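Local coordinates for protein probable L,D-transpeptidase 3 (Mycobacterium tuberculosis, PDB 6D4K) that is a probable L,D-transpeptidase of the mycobacterial cell wall, with cross-linking reactions still unknown, and may attach proteins to peptidoglycan, at residues G76-E79 against V85-W88; E137-P142 against A244-N249. One frame throughout, in Å; residues are numbered along the deposited sequence.

Interaction 1 (G76-E79 against V85-W88)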
loop_
_atom_site.group_PDB
_atom_site.type_symbol
_atom_site.label_atom_id
_atom_site.label_comp_id
_atom_site.label_asym_id
_atom_site.label_seq_id
_atom_site.Cartn_x
_atom_site.Cartn_y
_atom_site.Cartn_z
ATOM N N GLY A 76 14.427 3.138 -11.390
ATOM C CA GLY A 76 13.035 2.745 -11.329
ATOM C C GLY A 76 12.538 2.182 -12.642
ATOM O O GLY A 76 13.289 2.021 -13.605
ATOM N N LYS A 77 11.251 1.856 -12.659
ATOM C CA LYS A 77 10.643 1.220 -13.821
ATOM C C LYS A 77 9.294 1.864 -14.117
ATOM O O LYS A 77 8.518 2.129 -13.201
ATOM C CB LYS A 77 10.441 -0.280 -13.573
ATOM C CG LYS A 77 11.735 -1.077 -13.460
ATOM C CD LYS A 77 11.489 -2.458 -12.868
ATOM C CE LYS A 77 12.774 -3.272 -12.825
ATOM N NZ LYS A 77 13.717 -2.691 -11.841
ATOM N N PHE A 78 9.004 2.071 -15.399
ATOM C CA PHE A 78 7.731 2.642 -15.814
ATOM C C PHE A 78 6.659 1.565 -15.938
ATOM O O PHE A 78 6.907 0.476 -16.467
ATOM C CB PHE A 78 7.867 3.347 -17.165
ATOM C CG PHE A 78 8.555 4.685 -17.096
ATOM C CD1 PHE A 78 7.925 5.784 -16.521
ATOM C CD2 PHE A 78 9.830 4.854 -17.627
ATOM C CE1 PHE A 78 8.551 7.021 -16.488
ATOM C CE2 PHE A 78 10.464 6.085 -17.581
ATOM C CZ PHE A 78 9.824 7.174 -17.018
ATOM N N GLU A 79 5.460 1.886 -15.445
ATOM C CA GLU A 79 4.275 1.051 -15.616
ATOM C C GLU A 79 3.139 1.944 -16.084
ATOM O O GLU A 79 2.855 2.965 -15.455
ATOM C CB GLU A 79 3.852 0.408 -14.290
ATOM C CG GLU A 79 4.908 -0.404 -13.579
ATOM C CD GLU A 79 4.395 -0.962 -12.263
ATOM O OE1 GLU A 79 3.371 -0.447 -11.753
ATOM O OE2 GLU A 79 5.011 -1.920 -11.748
ATOM N N VAL A 85 -1.624 7.853 -18.329
ATOM C CA VAL A 85 -0.968 7.871 -17.025
ATOM C C VAL A 85 0.124 6.817 -17.012
ATOM O O VAL A 85 -0.156 5.623 -17.166
ATOM C CB VAL A 85 -1.934 7.640 -15.853
ATOM C CG1 VAL A 85 -1.143 7.594 -14.537
ATOM C CG2 VAL A 85 -3.000 8.747 -15.803
ATOM N N VAL A 86 1.364 7.243 -16.789
ATOM C CA VAL A 86 2.465 6.314 -16.557
ATOM C C VAL A 86 3.044 6.604 -15.180
ATOM O O VAL A 86 3.225 7.764 -14.799
ATOM C CB VAL A 86 3.550 6.329 -17.670
ATOM C CG1 VAL A 86 4.349 7.639 -17.687
ATOM C CG2 VAL A 86 4.476 5.109 -17.557
ATOM N N GLN A 87 3.308 5.559 -14.414
ATOM C CA GLN A 87 3.952 5.748 -13.128
ATOM C C GLN A 87 5.348 5.158 -13.156
ATOM O O GLN A 87 5.600 4.153 -13.830
ATOM C CB GLN A 87 3.151 5.162 -11.968
ATOM C CG GLN A 87 3.197 3.677 -11.788
ATOM C CD GLN A 87 2.485 3.266 -10.533
ATOM O OE1 GLN A 87 1.973 4.114 -9.802
ATOM N NE2 GLN A 87 2.417 1.967 -10.283
ATOM N N TRP A 88 6.247 5.803 -12.437
ATOM C CA TRP A 88 7.635 5.372 -12.340
ATOM C C TRP A 88 7.812 4.859 -10.919
ATOM O O TRP A 88 7.675 5.620 -9.956
ATOM C CB TRP A 88 8.527 6.562 -12.649
ATOM C CG TRP A 88 9.990 6.291 -12.706
ATOM C CD1 TRP A 88 10.717 5.867 -13.792
ATOM C CD2 TRP A 88 10.933 6.500 -11.653
ATOM N NE1 TRP A 88 12.058 5.789 -13.465
ATOM C CE2 TRP A 88 12.210 6.161 -12.153
ATOM C CE3 TRP A 88 10.820 6.916 -10.322
ATOM C CZ2 TRP A 88 13.359 6.263 -11.376
ATOM C CZ3 TRP A 88 11.963 6.999 -9.551
ATOM C CH2 TRP A 88 13.221 6.671 -10.082
#
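W88 swings CG anti to its backbone N (chi1 -175°), while F78 turns its CG beside its own N and anti to the carbonyl carbon (chi1 -76°), and the two rings meet on the same face of the sheet. They form a T-shaped pair: the pyrrole edge of W88 points at the face of F78, with CD1 of W88 over the centre of the ring and 3.6 Å from CZ of F78. The planes stand 65° apart. The indole then runs back along the neighbouring strand, laying one face against CA of G76, which is 3.5 Å from CZ2 of W88. Beside the stack, CG2 of V86 packs 3.7 Å from CD1 of F78.

On the other face, E79 and Q87 form the hydrogen-bonded antiparallel pair. Two backbone bonds, E79 N to Q87 O and Q87 N to E79 O, join them, each 2.8 Å long. A third link is made by the side chains, which run alongside each other in the same direction: Q87 NE2 donates to E79 OE1 over 3.0 Å, with the oxygen in the amide plane but the donor well above the carboxylate plane. F78 and W88 make the adjoining non-hydrogen-bonded pair.

The two strands are the arms of a beta hairpin in the bacterial Ig-like part of the chain. The ladder continues from K77 to V89, and K77 NZ makes a salt bridge with D91. Strand 76-80 is outermost in its four-stranded antiparallel sheet, whereas strand 85-90 lies inside, paired on its other side with strand 45-49.

Interaction 2 (E137-P142 against A244-N249)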
loop_
_atom_site.group_PDB
_atom_site.type_symbol
_atom_site.label_atom_id
_atom_site.label_comp_id
_atom_site.label_asym_id
_atom_site.label_seq_id
_atom_site.Cartn_x
_atom_site.Cartn_y
_atom_site.Cartn_z
ATOM N N GLU A 137 7.707 -1.304 16.060
ATOM C CA GLU A 137 6.891 -0.654 17.071
ATOM C C GLU A 137 5.418 -0.941 16.809
ATOM O O GLU A 137 4.992 -1.108 15.666
ATOM C CB GLU A 137 7.136 0.860 17.084
ATOM C CG GLU A 137 6.481 1.572 18.245
ATOM C CD GLU A 137 6.529 3.077 18.112
ATOM O OE1 GLU A 137 7.093 3.576 17.114
ATOM O OE2 GLU A 137 5.997 3.764 19.006
ATOM N N GLY A 138 4.644 -0.991 17.891
ATOM C CA GLY A 138 3.212 -1.178 17.814
ATOM C C GLY A 138 2.509 -0.428 18.930
ATOM O O GLY A 138 3.138 0.301 19.702
ATOM N N PRO A 139 1.194 -0.595 19.043
ATOM C CA PRO A 139 0.440 0.122 20.083
ATOM C C PRO A 139 0.694 -0.476 21.456
ATOM O O PRO A 139 1.165 -1.615 21.571
ATOM C CB PRO A 139 -1.021 -0.091 19.663
ATOM C CG PRO A 139 -1.002 -1.386 18.911
ATOM C CD PRO A 139 0.323 -1.435 18.202
ATOM N N PRO A 140 0.405 0.275 22.521
ATOM C CA PRO A 140 0.421 -0.324 23.853
ATOM C C PRO A 140 -0.618 -1.413 23.965
ATOM O O PRO A 140 -1.659 -1.376 23.274
ATOM C CB PRO A 140 0.088 0.865 24.769
ATOM C CG PRO A 140 0.551 2.065 24.005
ATOM C CD PRO A 140 0.270 1.740 22.564
ATOM N N PRO A 141 -0.395 -2.406 24.819
ATOM C CA PRO A 141 -1.308 -3.556 24.891
ATOM C C PRO A 141 -2.519 -3.252 25.755
ATOM O O PRO A 141 -2.427 -2.491 26.730
ATOM C CB PRO A 141 -0.441 -4.647 25.533
ATOM C CG PRO A 141 0.531 -3.891 26.375
ATOM C CD PRO A 141 0.802 -2.591 25.660
ATOM N N PRO A 142 -3.677 -3.828 25.425
ATOM C CA PRO A 142 -4.874 -3.647 26.260
ATOM C C PRO A 142 -4.939 -4.624 27.425
ATOM O O PRO A 142 -4.639 -5.814 27.298
ATOM C CB PRO A 142 -6.022 -3.936 25.281
ATOM C CG PRO A 142 -5.427 -4.795 24.224
ATOM C CD PRO A 142 -3.989 -4.405 24.106
ATOM N N ALA A 244 -4.984 -2.377 13.686
ATOM C CA ALA A 244 -5.291 -1.651 12.453
ATOM C C ALA A 244 -5.326 -0.144 12.678
ATOM O O ALA A 244 -4.846 0.625 11.838
ATOM C CB ALA A 244 -6.625 -2.138 11.877
ATOM N N GLU A 245 -5.918 0.302 13.791
ATOM C CA GLU A 245 -6.004 1.733 14.060
ATOM C C GLU A 245 -4.620 2.352 14.182
ATOM O O GLU A 245 -4.347 3.411 13.603
ATOM C CB GLU A 245 -6.816 1.981 15.332
ATOM C CG GLU A 245 -6.773 3.417 15.819
ATOM C CD GLU A 245 -7.457 3.596 17.155
ATOM O OE1 GLU A 245 -7.931 4.715 17.427
ATOM O OE2 GLU A 245 -7.520 2.619 17.935
ATOM N N TRP A 246 -3.728 1.684 14.917
ATOM C CA TRP A 246 -2.376 2.186 15.128
ATOM C C TRP A 246 -1.598 2.228 13.818
ATOM O O TRP A 246 -0.971 3.240 13.491
ATOM C CB TRP A 246 -1.674 1.300 16.159
ATOM C CG TRP A 246 -0.386 1.840 16.619
ATOM C CD1 TRP A 246 -0.173 2.653 17.696
ATOM C CD2 TRP A 246 0.885 1.627 16.017
ATOM N NE1 TRP A 246 1.156 2.946 17.805
ATOM C CE2 TRP A 246 1.831 2.336 16.781
ATOM C CE3 TRP A 246 1.323 0.897 14.907
ATOM C CZ2 TRP A 246 3.188 2.346 16.466
ATOM C CZ3 TRP A 246 2.668 0.910 14.594
ATOM C CH2 TRP A 246 3.583 1.629 15.371
ATOM N N TYR A 247 -1.653 1.151 13.035
ATOM C CA TYR A 247 -0.968 1.141 11.742
ATOM C C TYR A 247 -1.536 2.205 10.802
ATOM O O TYR A 247 -0.790 2.934 10.144
ATOM C CB TYR A 247 -1.082 -0.245 11.106
ATOM C CG TYR A 247 -0.537 -0.279 9.708
ATOM C CD1 TYR A 247 -1.361 -0.579 8.630
ATOM C CD2 TYR A 247 0.809 -0.035 9.464
ATOM C CE1 TYR A 247 -0.864 -0.627 7.340
ATOM C CE2 TYR A 247 1.315 -0.075 8.176
ATOM C CZ TYR A 247 0.475 -0.380 7.117
ATOM O OH TYR A 247 0.976 -0.411 5.828
ATOM N N TYR A 248 -2.865 2.277 10.702
ATOM C CA TYR A 248 -3.528 3.284 9.876
ATOM C C TYR A 248 -3.058 4.688 10.248
ATOM O O TYR A 248 -2.732 5.501 9.382
ATOM C CB TYR A 248 -5.039 3.163 10.067
ATOM C CG TYR A 248 -5.888 4.140 9.290
ATOM C CD1 TYR A 248 -6.119 5.439 9.755
ATOM C CD2 TYR A 248 -6.530 3.743 8.119
ATOM C CE1 TYR A 248 -6.932 6.323 9.056
ATOM C CE2 TYR A 248 -7.347 4.614 7.421
ATOM C CZ TYR A 248 -7.535 5.904 7.884
ATOM O OH TYR A 248 -8.352 6.768 7.186
ATOM N N ASN A 249 -3.024 4.986 11.543
ATOM C CA ASN A 249 -2.631 6.320 11.978
ATOM C C ASN A 249 -1.154 6.596 11.729
ATOM O O ASN A 249 -0.772 7.764 11.589
ATOM C CB ASN A 249 -2.975 6.522 13.457
ATOM C CG ASN A 249 -4.467 6.673 13.700
ATOM O OD1 ASN A 249 -5.230 7.063 12.809
ATOM N ND2 ASN A 249 -4.886 6.398 14.926
#
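E137 meets the far end of the W246 indole with its backbone carbonyl. Its O lies 3.1 Å from CH2 of W246, approaching the ring obliquely. The side chain of E137 occupies two conformers; in one of them CD comes to 3.8 Å from CZ2 of W246, a van der Waals touch that remains uncertain.

At G138 the main chain passes over the benzene part of the indole. CA sits 3.6 Å from the centroid of the six-membered ring and only 7° off its normal, a CH-pi contact almost squarely over the face.

This is a loop-on-helix contact of the L,D-transpeptidase (YkuD) catalytic domain: the loop leaving strand 135-136 lies against helix 241-250, which follows the strand just after the predicted nucleophile C236. The contact itself is at the surface, away from the predicted catalytic residues C236 and H218 and from the calcium site.

P139 carries the same layer on to the pyrrole part. Its CD stands 3.9 Å from the five-membered centroid, 22° off the normal, in a second CH-pi contact, and its CB closes to 3.5 Å from CD1 of W246. G138 and P139 thus lie over one face of the indole, which W246 turns out from the helix to the loop by setting CG anti to its backbone N (chi1 -170°). W246 also touches V130 and I132 of strand 127-132, and M158 of strand 157-159 packs against both W246 and P139. After P139 the chain turns away from the helix.

How the interactions relate
From the N terminus the chain first builds the Ig-like part, where interaction 1 closes a short hairpin turn: only five residues separate 76-79 from 85-88. Interaction 1 closes before interaction 2 opens. In the catalytic part, 137-142 opens a far longer loop, which closes after 101 intervening residues when helix 241-250 arrives at 244-249. The two contacts are therefore in series, neither nesting nor crossing. The first ties neighbouring strands of one sheet; the second joins a loop and a helix distant in sequence. Their centres are 33 Å apart, their nearest atoms about 16 Å, on opposite sides of the chain's centre, one in the Ig-like part, the other in the catalytic part.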